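Local coordinates for protein prolyl-tRNA synthetase (Giardia lamblia ATCC 50803, PDB 3IAL) that probably joins L-proline to its cognate tRNA at the expense of ATP, and binds the prolyl-adenylate intermediate in a class II synthetase active site, at residues I453-T467 and C501-A515. Numbering follows the deposited sequence.
Sequences IENKGGLARFPFYTT and CALSGKPAVCYMYCA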
loop_
_atom_site.group_PDB
_atom_site.type_symbol
_atom_site.label_atom_id
_atom_site.label_comp_id
_atom_site.label_asym_id
_atom_site.label_seq_id
_atom_site.Cartn_x
_atom_site.Cartn_y
_atom_site.Cartn_z
ATOM N N ILE B 453 22.952 2.183 33.429
ATOM C CA ILE B 453 21.512 2.164 33.218
ATOM C C ILE B 453 20.825 3.345 33.918
ATOM O O ILE B 453 20.036 4.059 33.298
ATOM C CB ILE B 453 20.897 0.824 33.693
ATOM C CG1 ILE B 453 21.359 -0.327 32.785
ATOM C CG2 ILE B 453 19.373 0.891 33.705
ATOM C CD1 ILE B 453 21.130 -0.105 31.281
ATOM N N GLU B 454 21.152 3.557 35.191
ATOM C CA GLU B 454 20.507 4.597 35.993
ATOM C C GLU B 454 20.918 6.023 35.590
ATOM O O GLU B 454 20.060 6.895 35.455
ATOM C CB GLU B 454 20.802 4.388 37.489
ATOM C CG GLU B 454 20.095 3.194 38.110
ATOM C CD GLU B 454 20.369 3.047 39.604
ATOM O OE1 GLU B 454 21.359 3.622 40.102
ATOM O OE2 GLU B 454 19.591 2.344 40.282
ATOM N N ASN B 455 22.219 6.259 35.411
ATOM C CA ASN B 455 22.729 7.627 35.229
ATOM C C ASN B 455 22.811 8.079 33.786
ATOM O O ASN B 455 22.686 9.269 33.502
ATOM C CB ASN B 455 24.117 7.778 35.859
ATOM C CG ASN B 455 24.154 7.335 37.302
ATOM O OD1 ASN B 455 23.150 7.401 38.005
ATOM N ND2 ASN B 455 25.314 6.865 37.746
ATOM N N LYS B 456 23.033 7.136 32.878
ATOM C CA LYS B 456 23.312 7.465 31.484
ATOM C C LYS B 456 22.245 6.913 30.545
ATOM O O LYS B 456 21.819 7.600 29.614
ATOM C CB LYS B 456 24.686 6.914 31.108
ATOM C CG LYS B 456 25.181 7.276 29.730
ATOM C CD LYS B 456 26.591 6.739 29.541
ATOM C CE LYS B 456 27.077 6.886 28.109
ATOM N NZ LYS B 456 28.456 6.337 27.951
ATOM N N GLY B 457 21.824 5.673 30.784
ATOM C CA GLY B 457 20.914 4.989 29.876
ATOM C C GLY B 457 21.658 4.394 28.695
ATOM O O GLY B 457 22.879 4.274 28.716
ATOM N N GLY B 458 20.907 4.017 27.666
ATOM C CA GLY B 458 21.469 3.360 26.493
ATOM C C GLY B 458 21.818 1.910 26.774
ATOM O O GLY B 458 21.223 1.267 27.644
ATOM N N LEU B 459 22.793 1.401 26.031
ATOM C CA LEU B 459 23.200 0.005 26.129
ATOM C C LEU B 459 24.432 -0.119 27.026
ATOM O O LEU B 459 25.368 0.677 26.913
ATOM C CB LEU B 459 23.492 -0.550 24.732
ATOM C CG LEU B 459 22.257 -0.668 23.820
ATOM C CD1 LEU B 459 22.612 -0.476 22.334
ATOM C CD2 LEU B 459 21.548 -2.007 24.047
ATOM N N ALA B 460 24.404 -1.100 27.925
ATOM C CA ALA B 460 25.562 -1.462 28.748
ATOM C C ALA B 460 26.149 -2.749 28.190
ATOM O O ALA B 460 25.484 -3.788 28.171
ATOM C CB ALA B 460 25.155 -1.652 30.202
ATOM N N ARG B 461 27.392 -2.661 27.727
ATOM C CA ARG B 461 28.076 -3.763 27.066
ATOM C C ARG B 461 29.069 -4.379 28.040
ATOM O O ARG B 461 29.814 -3.668 28.697
ATOM C CB ARG B 461 28.795 -3.236 25.830
ATOM C CG ARG B 461 29.443 -4.291 24.953
ATOM C CD ARG B 461 30.060 -3.619 23.755
ATOM N NE ARG B 461 30.810 -4.536 22.897
ATOM C CZ ARG B 461 32.108 -4.816 23.023
ATOM N NH1 ARG B 461 32.834 -4.280 23.998
ATOM N NH2 ARG B 461 32.686 -5.657 22.167
ATOM N N PHE B 462 29.062 -5.699 28.155
ATOM C CA PHE B 462 29.893 -6.371 29.148
ATOM C C PHE B 462 30.228 -7.796 28.735
ATOM O O PHE B 462 29.377 -8.502 28.188
ATOM C CB PHE B 462 29.211 -6.362 30.524
ATOM C CG PHE B 462 27.871 -7.073 30.567
ATOM C CD1 PHE B 462 27.777 -8.386 31.011
ATOM C CD2 PHE B 462 26.707 -6.415 30.216
ATOM C CE1 PHE B 462 26.548 -9.037 31.073
ATOM C CE2 PHE B 462 25.471 -7.057 30.282
ATOM C CZ PHE B 462 25.392 -8.368 30.709
ATOM N N PRO B 463 31.477 -8.227 28.994
ATOM C CA PRO B 463 31.793 -9.632 28.731
ATOM C C PRO B 463 30.977 -10.526 29.666
ATOM O O PRO B 463 30.729 -10.152 30.821
ATOM C CB PRO B 463 33.300 -9.740 29.007
ATOM C CG PRO B 463 33.668 -8.507 29.772
ATOM C CD PRO B 463 32.614 -7.471 29.549
ATOM N N PHE B 464 30.557 -11.678 29.159
ATOM C CA PHE B 464 29.636 -12.547 29.878
ATOM C C PHE B 464 29.958 -14.009 29.570
ATOM O O PHE B 464 30.397 -14.328 28.466
ATOM C CB PHE B 464 28.198 -12.190 29.474
ATOM C CG PHE B 464 27.136 -12.852 30.304
ATOM C CD1 PHE B 464 27.037 -12.607 31.662
ATOM C CD2 PHE B 464 26.202 -13.691 29.707
ATOM C CE1 PHE B 464 26.031 -13.212 32.426
ATOM C CE2 PHE B 464 25.206 -14.294 30.448
ATOM C CZ PHE B 464 25.118 -14.057 31.814
ATOM N N TYR B 465 29.714 -14.883 30.542
ATOM C CA TYR B 465 30.220 -16.259 30.507
ATOM C C TYR B 465 29.432 -17.268 29.647
ATOM O O TYR B 465 29.924 -18.365 29.401
ATOM C CB TYR B 465 30.343 -16.799 31.940
ATOM C CG TYR B 465 29.054 -17.340 32.517
ATOM C CD1 TYR B 465 28.770 -18.708 32.466
ATOM C CD2 TYR B 465 28.121 -16.495 33.101
ATOM C CE1 TYR B 465 27.599 -19.213 32.989
ATOM C CE2 TYR B 465 26.943 -16.991 33.620
ATOM C CZ TYR B 465 26.689 -18.353 33.566
ATOM O OH TYR B 465 25.516 -18.855 34.076
ATOM N N THR B 466 28.224 -16.920 29.208
ATOM C CA THR B 466 27.401 -17.860 28.454
ATOM C C THR B 466 26.367 -17.183 27.547
ATOM O O THR B 466 25.897 -16.083 27.823
ATOM C CB THR B 466 26.645 -18.813 29.401
ATOM O OG1 THR B 466 25.989 -19.821 28.633
ATOM C CG2 THR B 466 25.594 -18.054 30.231
ATOM N N THR B 467 26.022 -17.859 26.460
ATOM C CA THR B 467 24.920 -17.439 25.608
ATOM C C THR B 467 23.767 -18.420 25.752
ATOM O O THR B 467 22.781 -18.324 25.027
ATOM C CB THR B 467 25.341 -17.384 24.130
ATOM O OG1 THR B 467 25.641 -18.711 23.662
ATOM C CG2 THR B 467 26.545 -16.480 23.958
ATOM N N CYS B 501 34.063 -12.815 32.535
ATOM C CA CYS B 501 32.677 -12.391 32.658
ATOM C C CYS B 501 32.550 -11.340 33.748
ATOM O O CYS B 501 32.993 -11.564 34.872
ATOM C CB CYS B 501 31.795 -13.597 32.991
ATOM S SG CYS B 501 30.071 -13.237 33.415
ATOM N N ALA B 502 31.928 -10.210 33.410
ATOM C CA ALA B 502 31.701 -9.109 34.357
ATOM C C ALA B 502 30.882 -9.495 35.590
ATOM O O ALA B 502 30.964 -8.824 36.616
ATOM C CB ALA B 502 31.009 -7.950 33.650
ATOM N N LEU B 503 30.069 -10.545 35.487
ATOM C CA LEU B 503 29.115 -10.861 36.542
ATOM C C LEU B 503 29.508 -12.063 37.408
ATOM O O LEU B 503 29.350 -12.013 38.624
ATOM C CB LEU B 503 27.720 -11.050 35.948
ATOM C CG LEU B 503 27.189 -9.856 35.142
ATOM C CD1 LEU B 503 25.755 -10.099 34.716
ATOM C CD2 LEU B 503 27.298 -8.534 35.914
ATOM N N SER B 504 30.023 -13.122 36.787
ATOM C CA SER B 504 30.339 -14.375 37.486
ATOM C C SER B 504 31.823 -14.555 37.779
ATOM O O SER B 504 32.188 -15.344 38.652
ATOM C CB SER B 504 29.871 -15.573 36.649
ATOM O OG SER B 504 30.596 -15.666 35.426
ATOM N N GLY B 505 32.676 -13.851 37.039
ATOM C CA GLY B 505 34.121 -14.044 37.132
ATOM C C GLY B 505 34.665 -15.180 36.274
ATOM O O GLY B 505 35.884 -15.336 36.154
ATOM N N LYS B 506 33.769 -15.966 35.673
ATOM C CA LYS B 506 34.141 -17.090 34.810
ATOM C C LYS B 506 34.690 -16.592 33.472
ATOM O O LYS B 506 34.605 -15.398 33.182
ATOM C CB LYS B 506 32.927 -17.998 34.579
ATOM C CG LYS B 506 32.386 -18.647 35.843
ATOM C CD LYS B 506 31.235 -19.588 35.520
ATOM C CE LYS B 506 30.515 -20.049 36.777
ATOM N NZ LYS B 506 29.185 -20.652 36.455
ATOM N N PRO B 507 35.257 -17.499 32.648
ATOM C CA PRO B 507 35.772 -17.053 31.354
ATOM C C PRO B 507 34.659 -16.503 30.465
ATOM O O PRO B 507 33.554 -17.060 30.454
ATOM C CB PRO B 507 36.368 -18.328 30.747
ATOM C CG PRO B 507 36.586 -19.249 31.901
ATOM C CD PRO B 507 35.499 -18.938 32.863
ATOM N N ALA B 508 34.943 -15.413 29.754
ATOM C CA ALA B 508 33.947 -14.778 28.896
ATOM C C ALA B 508 33.899 -15.467 27.536
ATOM O O ALA B 508 34.942 -15.774 26.956
ATOM C CB ALA B 508 34.251 -13.295 28.725
ATOM N N VAL B 509 32.686 -15.711 27.040
ATOM C CA VAL B 509 32.488 -16.262 25.691
ATOM C C VAL B 509 31.801 -15.279 24.732
ATOM O O VAL B 509 31.664 -15.578 23.554
ATOM C CB VAL B 509 31.662 -17.574 25.721
ATOM C CG1 VAL B 509 32.339 -18.608 26.596
ATOM C CG2 VAL B 509 30.233 -17.313 26.207
ATOM N N CYS B 510 31.370 -14.119 25.229
ATOM C CA CYS B 510 30.680 -13.120 24.402
ATOM C C CYS B 510 30.593 -11.786 25.134
ATOM O O CYS B 510 30.896 -11.710 26.331
ATOM C CB CYS B 510 29.258 -13.586 24.075
ATOM S SG CYS B 510 28.145 -13.634 25.530
ATOM N N TYR B 511 30.174 -10.744 24.414
ATOM C CA TYR B 511 29.784 -9.475 25.034
ATOM C C TYR B 511 28.267 -9.353 24.980
ATOM O O TYR B 511 27.677 -9.278 23.901
ATOM C CB TYR B 511 30.425 -8.280 24.329
ATOM C CG TYR B 511 31.924 -8.368 24.250
ATOM C CD1 TYR B 511 32.723 -8.027 25.337
ATOM C CD2 TYR B 511 32.548 -8.803 23.086
ATOM C CE1 TYR B 511 34.111 -8.123 25.267
ATOM C CE2 TYR B 511 33.924 -8.894 23.000
ATOM C CZ TYR B 511 34.701 -8.557 24.089
ATOM O OH TYR B 511 36.063 -8.658 23.987
ATOM N N MET B 512 27.636 -9.354 26.147
ATOM C CA MET B 512 26.204 -9.139 26.223
ATOM C C MET B 512 25.930 -7.646 26.247
ATOM O O MET B 512 26.806 -6.846 26.609
ATOM C CB MET B 512 25.598 -9.809 27.459
ATOM C CG MET B 512 25.387 -11.298 27.305
ATOM S SD MET B 512 24.269 -11.698 25.943
ATOM C CE MET B 512 24.015 -13.446 26.220
ATOM N N TYR B 513 24.714 -7.294 25.831
ATOM C CA TYR B 513 24.204 -5.937 25.895
ATOM C C TYR B 513 22.945 -5.908 26.740
ATOM O O TYR B 513 21.991 -6.661 26.491
ATOM C CB TYR B 513 23.866 -5.413 24.506
ATOM C CG TYR B 513 25.058 -5.166 23.615
ATOM C CD1 TYR B 513 25.526 -3.882 23.395
ATOM C CD2 TYR B 513 25.691 -6.216 22.967
ATOM C CE1 TYR B 513 26.604 -3.645 22.563
ATOM C CE2 TYR B 513 26.771 -5.994 22.133
ATOM C CZ TYR B 513 27.218 -4.705 21.926
ATOM O OH TYR B 513 28.295 -4.473 21.105
ATOM N N CYS B 514 22.940 -5.007 27.718
ATOM C CA CYS B 514 21.837 -4.864 28.646
ATOM C C CYS B 514 21.243 -3.471 28.451
ATOM O O CYS B 514 21.977 -2.521 28.165
ATOM C CB CYS B 514 22.361 -5.047 30.078
ATOM S SG CYS B 514 21.379 -4.317 31.359
ATOM N N ALA B 515 19.928 -3.355 28.622
ATOM C CA ALA B 515 19.234 -2.073 28.482
ATOM C C ALA B 515 17.805 -2.110 29.020
ATOM O O ALA B 515 17.189 -3.173 29.119
ATOM C CB ALA B 515 19.204 -1.636 27.021
HETATM O O HOH W 1 32.394 -19.282 30.626
#
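Paired backbone bonds join Ala460 to Cys514 and Phe462 to Met512 in antiparallel strands; Ala460 N meets Cys514 O at 2.8 Å, almost straight at 177°. At Phe464 a classic beta bulge sets Val509 and Cys510 opposite one residue: Phe464 N bonds to Cys510 O, and Phe464 O accepts from Val509 N (3.0 Å) and, weakly, from Cys510 N. Pro463 O receives Ala502 N (2.9 Å), bringing in the 501-506 turn. Arg461 shares a face with Pro463, Tyr511 and Tyr513; its chi1 of -174° lays CG over the Tyr513 ring, and the long extended chain takes the flat, cationic guanidinium onto Tyr511. Arg461 CZ lies 4.0 Å from the Tyr511 ring centroid, a cation-pi stack, while NE bonds weakly to Tyr513 OH. Glu493 takes a salt bridge from Arg461 NH2 and hydrogen-bonds Tyr513 OH; Asn442 holds NH1. On the other face the flat Phe462 ring receives Met512 CB, and Met512 CG meets Phe464 CD2 (3.5 Å). Cys501's thiol suits two roles, accepting Leu503 and Ser504 N-H and touching the Phe464 ring obliquely. In the C-terminal ProRS domain, strand 459-464 also pairs parallel with 440-442, and 510-515 antiparallel with 485-489, whose Ile486 and His489 touch Met512; Ile449 of helix 446-455 packs on Ala460, Phe462 and Cys514.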